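PDB 1OLT: oxygen-independent coproporphyrinogen III oxidase from Escherichia coli, which catalyses the anaerobic oxidative decarboxylation of two propionate groups of coproporphyrinogen III to vinyl groups, giving protoporphyrinogen IX in heme biosynthesis, with S-adenosylmethionine and a [4Fe-4S] cluster. Local coordinates for residues L89-A97 with L126-F134; V105-T116 with F136-D147. All blocks are in the same frame, centred on the assembly; numbering follows the deposited sequence.

Contact 1: residues L89-A97 with L126-F134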
# COMPACT_ATOMS: atom_id res chain seq x y z
N LEU A 89 -21.84 -3.07 -4.14
CA LEU A 89 -20.74 -3.21 -5.10
C LEU A 89 -21.26 -3.60 -6.47
O LEU A 89 -20.83 -3.00 -7.48
CB LEU A 89 -19.71 -4.23 -4.66
CG LEU A 89 -18.72 -3.81 -3.58
CD1 LEU A 89 -17.93 -5.04 -3.23
CD2 LEU A 89 -17.81 -2.70 -4.15
N GLU A 90 -22.21 -4.51 -6.52
CA GLU A 90 -22.87 -4.82 -7.80
C GLU A 90 -23.41 -3.56 -8.51
O GLU A 90 -23.24 -3.37 -9.70
CB GLU A 90 -24.02 -5.82 -7.60
CG GLU A 90 -24.79 -6.11 -8.90
CD GLU A 90 -25.86 -7.24 -8.77
OE1 GLU A 90 -26.27 -7.60 -7.65
OE2 GLU A 90 -26.38 -7.74 -9.83
N GLN A 91 -24.11 -2.73 -7.77
CA GLN A 91 -24.68 -1.51 -8.34
C GLN A 91 -23.54 -0.52 -8.74
O GLN A 91 -23.55 0.04 -9.84
CB GLN A 91 -25.65 -0.86 -7.38
CG GLN A 91 -26.99 -1.64 -7.13
CD GLN A 91 -27.66 -2.06 -8.39
OE1 GLN A 91 -27.69 -1.30 -9.33
NE2 GLN A 91 -28.08 -3.34 -8.46
N GLU A 92 -22.52 -0.40 -7.92
CA GLU A 92 -21.39 0.46 -8.28
C GLU A 92 -20.72 -0.03 -9.59
O GLU A 92 -20.45 0.78 -10.51
CB GLU A 92 -20.36 0.61 -7.13
CG GLU A 92 -19.32 1.65 -7.41
CD GLU A 92 -18.21 1.81 -6.30
OE1 GLU A 92 -18.22 1.05 -5.28
OE2 GLU A 92 -17.33 2.68 -6.49
N ILE A 93 -20.51 -1.33 -9.68
CA ILE A 93 -19.85 -1.93 -10.79
C ILE A 93 -20.69 -1.74 -12.05
O ILE A 93 -20.19 -1.33 -13.15
CB ILE A 93 -19.55 -3.40 -10.53
CG1 ILE A 93 -18.41 -3.50 -9.51
CG2 ILE A 93 -19.21 -4.09 -11.79
CD1 ILE A 93 -18.31 -4.82 -8.80
N VAL A 94 -21.99 -1.98 -11.90
CA VAL A 94 -22.92 -1.87 -13.01
C VAL A 94 -22.97 -0.44 -13.58
O VAL A 94 -23.11 -0.26 -14.76
CB VAL A 94 -24.34 -2.41 -12.50
CG1 VAL A 94 -25.41 -1.73 -13.08
CG2 VAL A 94 -24.36 -3.96 -12.70
N HIS A 95 -22.84 0.56 -12.72
CA HIS A 95 -22.83 1.94 -13.16
C HIS A 95 -21.45 2.46 -13.68
O HIS A 95 -21.43 3.21 -14.60
CB HIS A 95 -23.37 2.83 -12.05
CG HIS A 95 -24.84 2.58 -11.78
ND1 HIS A 95 -25.83 3.46 -12.18
CD2 HIS A 95 -25.48 1.55 -11.17
CE1 HIS A 95 -27.01 2.99 -11.81
NE2 HIS A 95 -26.84 1.83 -11.22
N ARG A 96 -20.33 2.04 -13.08
CA ARG A 96 -18.99 2.55 -13.43
C ARG A 96 -18.35 1.79 -14.56
O ARG A 96 -17.75 2.39 -15.46
CB ARG A 96 -18.04 2.53 -12.24
CG ARG A 96 -18.28 3.61 -11.24
CD ARG A 96 -18.05 4.95 -11.86
NE ARG A 96 -17.93 6.07 -10.95
CZ ARG A 96 -18.48 7.28 -11.15
NH1 ARG A 96 -19.31 7.52 -12.15
NH2 ARG A 96 -18.24 8.26 -10.29
N ALA A 97 -18.52 0.49 -14.58
CA ALA A 97 -17.87 -0.35 -15.57
C ALA A 97 -18.09 -0.02 -17.06
O ALA A 97 -17.13 -0.16 -17.83
CB ALA A 97 -18.13 -1.81 -15.29
N LEU A 126 -18.36 -11.84 -6.23
CA LEU A 126 -17.68 -10.64 -6.56
C LEU A 126 -16.77 -10.79 -7.74
O LEU A 126 -16.74 -9.90 -8.60
CB LEU A 126 -16.94 -10.08 -5.35
CG LEU A 126 -16.18 -8.78 -5.54
CD1 LEU A 126 -17.03 -7.66 -6.12
CD2 LEU A 126 -15.62 -8.38 -4.25
N MET A 127 -15.99 -11.89 -7.79
CA MET A 127 -15.11 -12.11 -8.92
C MET A 127 -15.89 -12.17 -10.24
O MET A 127 -15.47 -11.67 -11.26
CB MET A 127 -14.30 -13.37 -8.76
CG MET A 127 -13.17 -13.24 -7.84
SD MET A 127 -12.03 -11.88 -8.35
CE MET A 127 -11.94 -12.12 -10.02
N LYS A 128 -17.04 -12.83 -10.19
CA LYS A 128 -17.91 -12.99 -11.35
C LYS A 128 -18.44 -11.64 -11.82
O LYS A 128 -18.45 -11.36 -13.02
CB LYS A 128 -19.06 -13.98 -11.04
CG LYS A 128 -20.10 -14.18 -12.17
CD LYS A 128 -21.26 -15.11 -11.74
CE LYS A 128 -22.27 -15.33 -12.89
NZ LYS A 128 -22.69 -16.77 -12.96
N LEU A 129 -18.84 -10.78 -10.89
CA LEU A 129 -19.27 -9.41 -11.24
C LEU A 129 -18.14 -8.63 -11.96
O LEU A 129 -18.38 -7.92 -12.93
CB LEU A 129 -19.63 -8.61 -10.01
CG LEU A 129 -20.98 -8.95 -9.40
CD1 LEU A 129 -21.05 -8.30 -8.04
CD2 LEU A 129 -22.08 -8.47 -10.32
N LEU A 130 -16.94 -8.79 -11.47
CA LEU A 130 -15.76 -8.06 -11.99
C LEU A 130 -15.43 -8.60 -13.39
O LEU A 130 -15.24 -7.81 -14.30
CB LEU A 130 -14.57 -8.20 -11.01
CG LEU A 130 -14.73 -7.40 -9.74
CD1 LEU A 130 -13.71 -7.81 -8.69
CD2 LEU A 130 -14.71 -5.87 -10.01
N ARG A 131 -15.35 -9.94 -13.55
CA ARG A 131 -14.98 -10.59 -14.81
C ARG A 131 -16.00 -10.36 -15.90
O ARG A 131 -15.64 -10.30 -17.04
CB ARG A 131 -14.85 -12.15 -14.71
CG ARG A 131 -13.60 -12.56 -13.94
CD ARG A 131 -13.20 -14.04 -14.07
NE ARG A 131 -12.03 -14.32 -13.20
CZ ARG A 131 -10.72 -14.13 -13.50
NH1 ARG A 131 -10.29 -13.64 -14.69
NH2 ARG A 131 -9.82 -14.46 -12.58
N GLU A 132 -17.26 -10.28 -15.54
CA GLU A 132 -18.29 -10.07 -16.53
C GLU A 132 -18.45 -8.62 -16.89
O GLU A 132 -19.06 -8.35 -17.89
CB GLU A 132 -19.64 -10.63 -16.06
CG GLU A 132 -19.56 -12.16 -16.07
CD GLU A 132 -20.89 -12.83 -15.72
OE1 GLU A 132 -21.78 -12.14 -15.14
OE2 GLU A 132 -20.97 -14.04 -16.00
N ASN A 133 -17.93 -7.69 -16.09
CA ASN A 133 -18.12 -6.28 -16.39
C ASN A 133 -16.87 -5.52 -16.84
O ASN A 133 -16.99 -4.41 -17.33
CB ASN A 133 -18.75 -5.57 -15.20
CG ASN A 133 -20.22 -5.89 -15.11
OD1 ASN A 133 -20.96 -5.38 -15.89
ND2 ASN A 133 -20.63 -6.81 -14.19
N PHE A 134 -15.70 -6.14 -16.67
CA PHE A 134 -14.43 -5.61 -17.16
C PHE A 134 -13.73 -6.72 -17.93
O PHE A 134 -13.92 -7.91 -17.63
CB PHE A 134 -13.51 -5.16 -15.99
CG PHE A 134 -14.08 -4.07 -15.12
CD1 PHE A 134 -13.91 -2.75 -15.44
CD2 PHE A 134 -14.76 -4.37 -13.93
CE1 PHE A 134 -14.38 -1.75 -14.63
CE2 PHE A 134 -15.24 -3.39 -13.12
CZ PHE A 134 -15.05 -2.08 -13.45
O HOH W 1 -15.71 -2.45 -18.64
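Ile-93 reaches the facing helix with both branches because CG2 stands anti to the backbone N while CG1 lies beside that N (chi1 -72°). Ile-93 CG2 meets Asn-133 CB at 3.7 Å, and Ile-93 CD1 touches Leu-130 CD2 at 3.9 Å. Seated among Leu-126, Leu-129, Leu-130 and Asn-133, it is a knob in a hole, a place that suits a branched apolar residue. One turn earlier, Leu-89 and Leu-126 meet through their CD1 methyls, 4.0 Å apart. Beside them, Glu-90 lays its CB and CG against the methyls of Leu-129, while its carboxylate pairs with Arg-125. Asn-133 turns its amide back on its own helix: ND2 donates to Leu-129 O (2.8 Å, 159°), in the carbonyl plane and on a lone pair. An alanine here would lose that bond and the amide packed on Ile-93 CG2, which is likely to leave this methyl less covered. Small Ala-97 lets the chains close up, its CB lying 3.6 Å above the plane of the Phe-134 ring, offset toward the rim, as a CH-pi contact over one face; a water lies between Ala-97 O and Asn-133 O, within hydrogen-bonding distance of both. The two helices run nearly parallel (6°, axes 10.4 Å apart) and back onto the sheet: Leu-89 touches Val-57, Leu-126 touches Ile-59, and Phe-134 rests on Leu-55 of strand 53-62.

Contact 2: residues V105-T116 with F136-D147; sequences VSQLHWGGGTPT and FNADAEISIEVD. With SAM (S-adenosylmethionine), chain C; SAM (S-adenosylmethionine), chain D; SF4 (iron/sulfur cluster), chain B.
His-109 CG stands anti to the backbone N (chi1 -179°), carrying the ring to where both nitrogens serve strand 140-146: His-109 ND1 shares a hydrogen bond of 2.6 Å with Ser-143 OG, and NE2 donates to Glu-145 OE2 (2.9 Å, 166°) on the anti side of the carboxylate. Glu-145 OE2 also accepts from O3' of SAM chain D (2.6 Å), so the histidine probably helps to position this carboxylate. Gly-112 adds two bonds, N donating to O3' and O accepting from O2', and Ile-329 N a further one. A CB on Gly-111 would crowd O3' and Glu-145 OE2, consistent with glycine here. Leu-108 N donates to Glu-141 O, Leu-108 O accepts from Ser-143 N, and Trp-110 N donates to Ser-143 O. A water lies near enough to bond Leu-108 O, Ser-143 OG and, in one conformer, Glu-141 OE2, though not every acceptor at once; Glu-141 OE1 pairs with Arg-166. Apolar side chains suit the opposite, helix-covered face: Leu-108 CD2 meets the edge of the Phe-136 ring, 3.9 Å from CE2, and Trp-110 packs on Ile-144. Thr-114 OG1 lies 3.1 Å from the amino N of SAM chain C, which binds iron FE3; a water joins Thr-114 to Asp-147, whose OD1 salt-bridges Arg-149. Parallel strands with a glycine-rich turn beside the cluster-bound SAM are characteristic of the radical SAM barrel; the grip of Glu-145 on the other SAM belongs to this enzyme.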
# COMPACT_ATOMS: atom_id res chain seq x y z
N VAL A 105 -7.79 -4.96 -18.25
CA VAL A 105 -7.43 -4.94 -16.85
C VAL A 105 -6.17 -5.78 -16.68
O VAL A 105 -6.15 -6.94 -17.05
CB VAL A 105 -8.57 -5.43 -15.99
CG1 VAL A 105 -8.10 -5.56 -14.61
CG2 VAL A 105 -9.74 -4.40 -16.08
N SER A 106 -5.11 -5.17 -16.17
CA SER A 106 -3.84 -5.83 -15.94
C SER A 106 -3.64 -6.18 -14.47
O SER A 106 -2.72 -6.95 -14.11
CB SER A 106 -2.69 -4.91 -16.42
OG SER A 106 -2.70 -3.68 -15.69
N GLN A 107 -4.51 -5.66 -13.62
CA GLN A 107 -4.31 -5.74 -12.16
C GLN A 107 -5.62 -5.64 -11.37
O GLN A 107 -6.43 -4.76 -11.65
CB GLN A 107 -3.45 -4.57 -11.79
CG GLN A 107 -2.75 -4.67 -10.50
CD GLN A 107 -1.66 -3.53 -10.34
OE1 GLN A 107 -0.46 -3.78 -10.53
NE2 GLN A 107 -2.11 -2.30 -10.00
N LEU A 108 -5.81 -6.52 -10.37
CA LEU A 108 -6.92 -6.42 -9.43
C LEU A 108 -6.37 -6.76 -8.06
O LEU A 108 -5.68 -7.76 -7.91
CB LEU A 108 -8.02 -7.43 -9.78
CG LEU A 108 -9.10 -7.71 -8.74
CD1 LEU A 108 -9.90 -6.48 -8.49
CD2 LEU A 108 -9.95 -8.86 -9.19
N HIS A 109 -6.74 -5.95 -7.07
CA HIS A 109 -6.43 -6.23 -5.71
C HIS A 109 -7.64 -5.95 -4.81
O HIS A 109 -8.36 -4.96 -5.00
CB HIS A 109 -5.32 -5.37 -5.24
CG HIS A 109 -4.91 -5.62 -3.83
ND1 HIS A 109 -3.89 -6.44 -3.50
CD2 HIS A 109 -5.42 -5.17 -2.66
CE1 HIS A 109 -3.73 -6.46 -2.18
NE2 HIS A 109 -4.63 -5.68 -1.65
N TRP A 110 -7.84 -6.83 -3.85
CA TRP A 110 -8.80 -6.63 -2.81
C TRP A 110 -8.02 -6.34 -1.52
O TRP A 110 -7.21 -7.14 -1.09
CB TRP A 110 -9.66 -7.87 -2.59
CG TRP A 110 -10.59 -8.26 -3.77
CD1 TRP A 110 -10.71 -7.64 -4.98
CD2 TRP A 110 -11.48 -9.39 -3.82
NE1 TRP A 110 -11.58 -8.31 -5.79
CE2 TRP A 110 -12.09 -9.39 -5.10
CE3 TRP A 110 -11.83 -10.39 -2.92
CZ2 TRP A 110 -13.00 -10.36 -5.50
CZ3 TRP A 110 -12.76 -11.37 -3.34
CH2 TRP A 110 -13.33 -11.34 -4.58
N GLY A 111 -8.39 -5.24 -0.89
CA GLY A 111 -7.81 -4.79 0.33
C GLY A 111 -8.91 -4.55 1.37
O GLY A 111 -10.10 -4.77 1.12
N GLY A 112 -8.51 -4.01 2.49
CA GLY A 112 -9.50 -3.75 3.54
C GLY A 112 -8.87 -3.22 4.82
O GLY A 112 -7.88 -2.45 4.74
N GLY A 113 -9.39 -3.62 6.01
CA GLY A 113 -10.37 -4.61 6.20
C GLY A 113 -9.83 -5.95 5.88
O GLY A 113 -8.64 -6.11 5.61
N THR A 114 -10.71 -6.96 5.87
CA THR A 114 -10.34 -8.31 5.66
C THR A 114 -11.08 -8.89 4.47
O THR A 114 -12.25 -9.33 4.60
CB THR A 114 -10.64 -9.14 6.90
OG1 THR A 114 -9.96 -8.68 8.06
CG2 THR A 114 -10.10 -10.56 6.69
N PRO A 115 -10.48 -8.90 3.29
CA PRO A 115 -11.13 -9.51 2.12
C PRO A 115 -11.63 -10.92 2.31
O PRO A 115 -12.70 -11.21 1.76
CB PRO A 115 -10.05 -9.44 1.02
CG PRO A 115 -9.26 -8.19 1.41
CD PRO A 115 -9.24 -8.20 2.90
N THR A 116 -10.91 -11.73 3.07
CA THR A 116 -11.31 -13.08 3.38
C THR A 116 -12.39 -13.24 4.46
O THR A 116 -12.72 -14.37 4.86
CB THR A 116 -10.10 -13.99 3.66
OG1 THR A 116 -9.20 -13.45 4.65
CG2 THR A 116 -9.33 -14.12 2.42
N PHE A 136 -10.52 -8.67 -18.46
CA PHE A 136 -9.29 -9.02 -17.75
C PHE A 136 -8.29 -9.59 -18.71
O PHE A 136 -8.64 -10.47 -19.53
CB PHE A 136 -9.56 -10.08 -16.69
CG PHE A 136 -10.06 -9.54 -15.42
CD1 PHE A 136 -11.29 -8.87 -15.37
CD2 PHE A 136 -9.34 -9.69 -14.28
CE1 PHE A 136 -11.77 -8.38 -14.19
CE2 PHE A 136 -9.82 -9.17 -13.07
CZ PHE A 136 -11.03 -8.51 -13.05
N ASN A 137 -7.05 -9.12 -18.63
CA ASN A 137 -5.96 -9.78 -19.35
C ASN A 137 -5.80 -11.20 -18.73
O ASN A 137 -5.98 -11.41 -17.53
CB ASN A 137 -4.61 -9.04 -19.24
CG ASN A 137 -4.61 -7.69 -19.90
OD1 ASN A 137 -5.48 -7.38 -20.73
ND2 ASN A 137 -3.62 -6.85 -19.55
N ALA A 138 -5.45 -12.15 -19.57
CA ALA A 138 -5.26 -13.54 -19.12
C ALA A 138 -4.13 -13.68 -18.08
O ALA A 138 -4.18 -14.55 -17.19
CB ALA A 138 -4.98 -14.45 -20.37
N ASP A 139 -3.14 -12.80 -18.18
CA ASP A 139 -2.02 -12.77 -17.22
C ASP A 139 -2.12 -11.63 -16.22
O ASP A 139 -1.12 -11.20 -15.69
CB ASP A 139 -0.69 -12.70 -17.95
CG ASP A 139 -0.54 -11.43 -18.71
OD1 ASP A 139 -1.54 -10.66 -18.80
OD2 ASP A 139 0.51 -11.10 -19.23
N ALA A 140 -3.34 -11.15 -15.93
CA ALA A 140 -3.51 -10.16 -14.88
C ALA A 140 -2.97 -10.62 -13.55
O ALA A 140 -3.02 -11.77 -13.19
CB ALA A 140 -5.05 -9.75 -14.76
N GLU A 141 -2.64 -9.64 -12.70
CA GLU A 141 -2.03 -9.85 -11.38
C GLU A 141 -3.25 -9.68 -10.53
O GLU A 141 -3.86 -8.64 -10.55
CB GLU A 141 -0.97 -8.79 -11.10
CG GLU A 141 -0.39 -8.79 -9.71
CD GLU A 141 0.42 -7.52 -9.41
OE1 GLU A 141 1.49 -7.33 -10.02
OE2 GLU A 141 -0.00 -6.71 -8.57
N ILE A 142 -3.63 -10.73 -9.84
CA ILE A 142 -4.90 -10.76 -9.05
C ILE A 142 -4.56 -11.13 -7.59
O ILE A 142 -4.13 -12.27 -7.30
CB ILE A 142 -5.88 -11.77 -9.70
CG1 ILE A 142 -6.22 -11.32 -11.13
CG2 ILE A 142 -7.17 -11.88 -8.91
CD1 ILE A 142 -7.01 -12.30 -11.87
N SER A 143 -4.65 -10.15 -6.70
CA SER A 143 -4.13 -10.26 -5.35
C SER A 143 -5.19 -9.96 -4.29
O SER A 143 -6.18 -9.27 -4.53
CB SER A 143 -2.94 -9.33 -5.11
OG SER A 143 -3.19 -8.00 -5.43
N ILE A 144 -4.93 -10.47 -3.11
CA ILE A 144 -5.87 -10.33 -2.01
C ILE A 144 -5.07 -10.38 -0.71
O ILE A 144 -4.03 -11.05 -0.61
CB ILE A 144 -6.90 -11.48 -2.05
CG1 ILE A 144 -7.99 -11.35 -0.98
CG2 ILE A 144 -6.22 -12.84 -1.91
CD1 ILE A 144 -9.12 -12.33 -1.12
N GLU A 145 -5.60 -9.68 0.29
CA GLU A 145 -5.09 -9.74 1.66
C GLU A 145 -5.89 -10.67 2.53
O GLU A 145 -7.11 -10.77 2.41
CB GLU A 145 -5.09 -8.33 2.24
CG GLU A 145 -4.39 -7.33 1.31
CD GLU A 145 -4.16 -5.98 1.90
OE1 GLU A 145 -3.63 -5.94 3.06
OE2 GLU A 145 -4.48 -4.96 1.19
N VAL A 146 -5.19 -11.35 3.43
CA VAL A 146 -5.75 -12.51 4.14
C VAL A 146 -5.41 -12.38 5.60
O VAL A 146 -4.26 -12.22 5.95
CB VAL A 146 -5.14 -13.84 3.62
CG1 VAL A 146 -5.72 -15.02 4.40
CG2 VAL A 146 -5.43 -14.03 2.15
N ASP A 147 -6.41 -12.46 6.46
CA ASP A 147 -6.20 -12.58 7.91
C ASP A 147 -6.11 -14.09 8.25
O ASP A 147 -7.04 -14.85 7.94
CB ASP A 147 -7.42 -11.96 8.59
CG ASP A 147 -7.44 -12.11 10.10
OD1 ASP A 147 -6.39 -12.32 10.74
OD2 ASP A 147 -8.53 -11.98 10.72
N SAM C . -7.13 -7.63 7.56
CA SAM C . -5.99 -8.48 7.26
C SAM C . -5.08 -8.77 8.46
O SAM C . -5.13 -7.99 9.47
OXT SAM C . -4.42 -9.78 8.37
CB SAM C . -5.17 -7.75 6.18
CG SAM C . -4.12 -6.74 6.54
SD SAM C . -4.70 -5.19 7.18
CE SAM C . -5.88 -4.60 5.96
C5' SAM C . -3.37 -4.02 6.57
C4' SAM C . -2.06 -3.84 7.41
O4' SAM C . -1.91 -2.55 7.99
C3' SAM C . -1.99 -4.75 8.62
O3' SAM C . -1.72 -6.12 8.30
C2' SAM C . -0.95 -4.06 9.52
O2' SAM C . 0.35 -4.59 9.30
C1' SAM C . -0.97 -2.62 9.04
N9 SAM C . -1.38 -1.67 10.05
C8 SAM C . -2.67 -1.49 10.48
N7 SAM C . -2.69 -0.52 11.39
C5 SAM C . -1.40 -0.06 11.54
C6 SAM C . -0.83 0.94 12.34
N6 SAM C . -1.54 1.70 13.17
N1 SAM C . 0.52 1.14 12.24
C2 SAM C . 1.29 0.36 11.37
N3 SAM C . 0.74 -0.60 10.59
C4 SAM C . -0.59 -0.80 10.69
N SAM D . -2.27 1.98 5.24
CA SAM D . -1.47 1.14 6.16
C SAM D . -0.64 1.99 7.14
O SAM D . -0.74 1.90 8.38
OXT SAM D . 0.18 2.86 6.77
CB SAM D . -0.57 0.17 5.34
CG SAM D . -1.31 -0.93 4.53
SD SAM D . -1.33 -0.67 2.72
CE SAM D . 0.05 -1.74 2.18
C5' SAM D . -2.73 -1.57 1.96
C4' SAM D . -4.07 -1.04 2.44
O4' SAM D . -4.19 0.28 1.93
C3' SAM D . -5.29 -1.79 1.89
O3' SAM D . -5.50 -3.01 2.57
C2' SAM D . -6.33 -0.72 2.05
O2' SAM D . -6.69 -0.59 3.40
C1' SAM D . -5.57 0.54 1.61
N9 SAM D . -5.66 0.79 0.18
C8 SAM D . -4.91 0.25 -0.80
N7 SAM D . -5.36 0.75 -2.02
C5 SAM D . -6.36 1.57 -1.79
C6 SAM D . -7.15 2.31 -2.62
N6 SAM D . -7.00 2.35 -3.94
N1 SAM D . -8.13 3.04 -2.04
C2 SAM D . -8.31 3.05 -0.71
N3 SAM D . -7.55 2.31 0.11
C4 SAM D . -6.58 1.59 -0.43
FE1 SF4 B . -9.02 -5.90 10.52
FE2 SF4 B . -7.05 -4.16 10.93
FE3 SF4 B . -6.70 -6.42 9.76
FE4 SF4 B . -7.14 -6.31 12.09
S1 SF4 B . -5.23 -5.44 11.18
S2 SF4 B . -8.06 -7.90 10.84
S3 SF4 B . -8.63 -4.85 12.32
S4 SF4 B . -7.86 -4.73 9.05
O HOH W 2 -2.63 -7.29 -7.92
O HOH W 3 -10.80 -10.31 10.20
O HOH W 4 -9.60 -14.34 6.96

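Overall arrangement
From the N terminus, the chain runs through strand 53-62, then helix 80-96, strand 105-112, helix 120-133 and strand 140-146. The segments therefore alternate: contact 1 closes the loop from 89-97 to 126-134, passing through strand 105-112 of contact 2, and contact 2 closes the loop from 105-116 to 136-147, passing through helix 120-133 of contact 1. The two cross, neither nesting in the other, as successive beta-alpha units of a barrel do. Contact 1 joins neighbouring helices of the outer layer, contact 2 the neighbouring strands inside. Their centres are 14 Å apart, and they touch where Leu-130 O lies 3.5 Å from Phe-136 CE1, tying the helices to the cofactor-bearing strands.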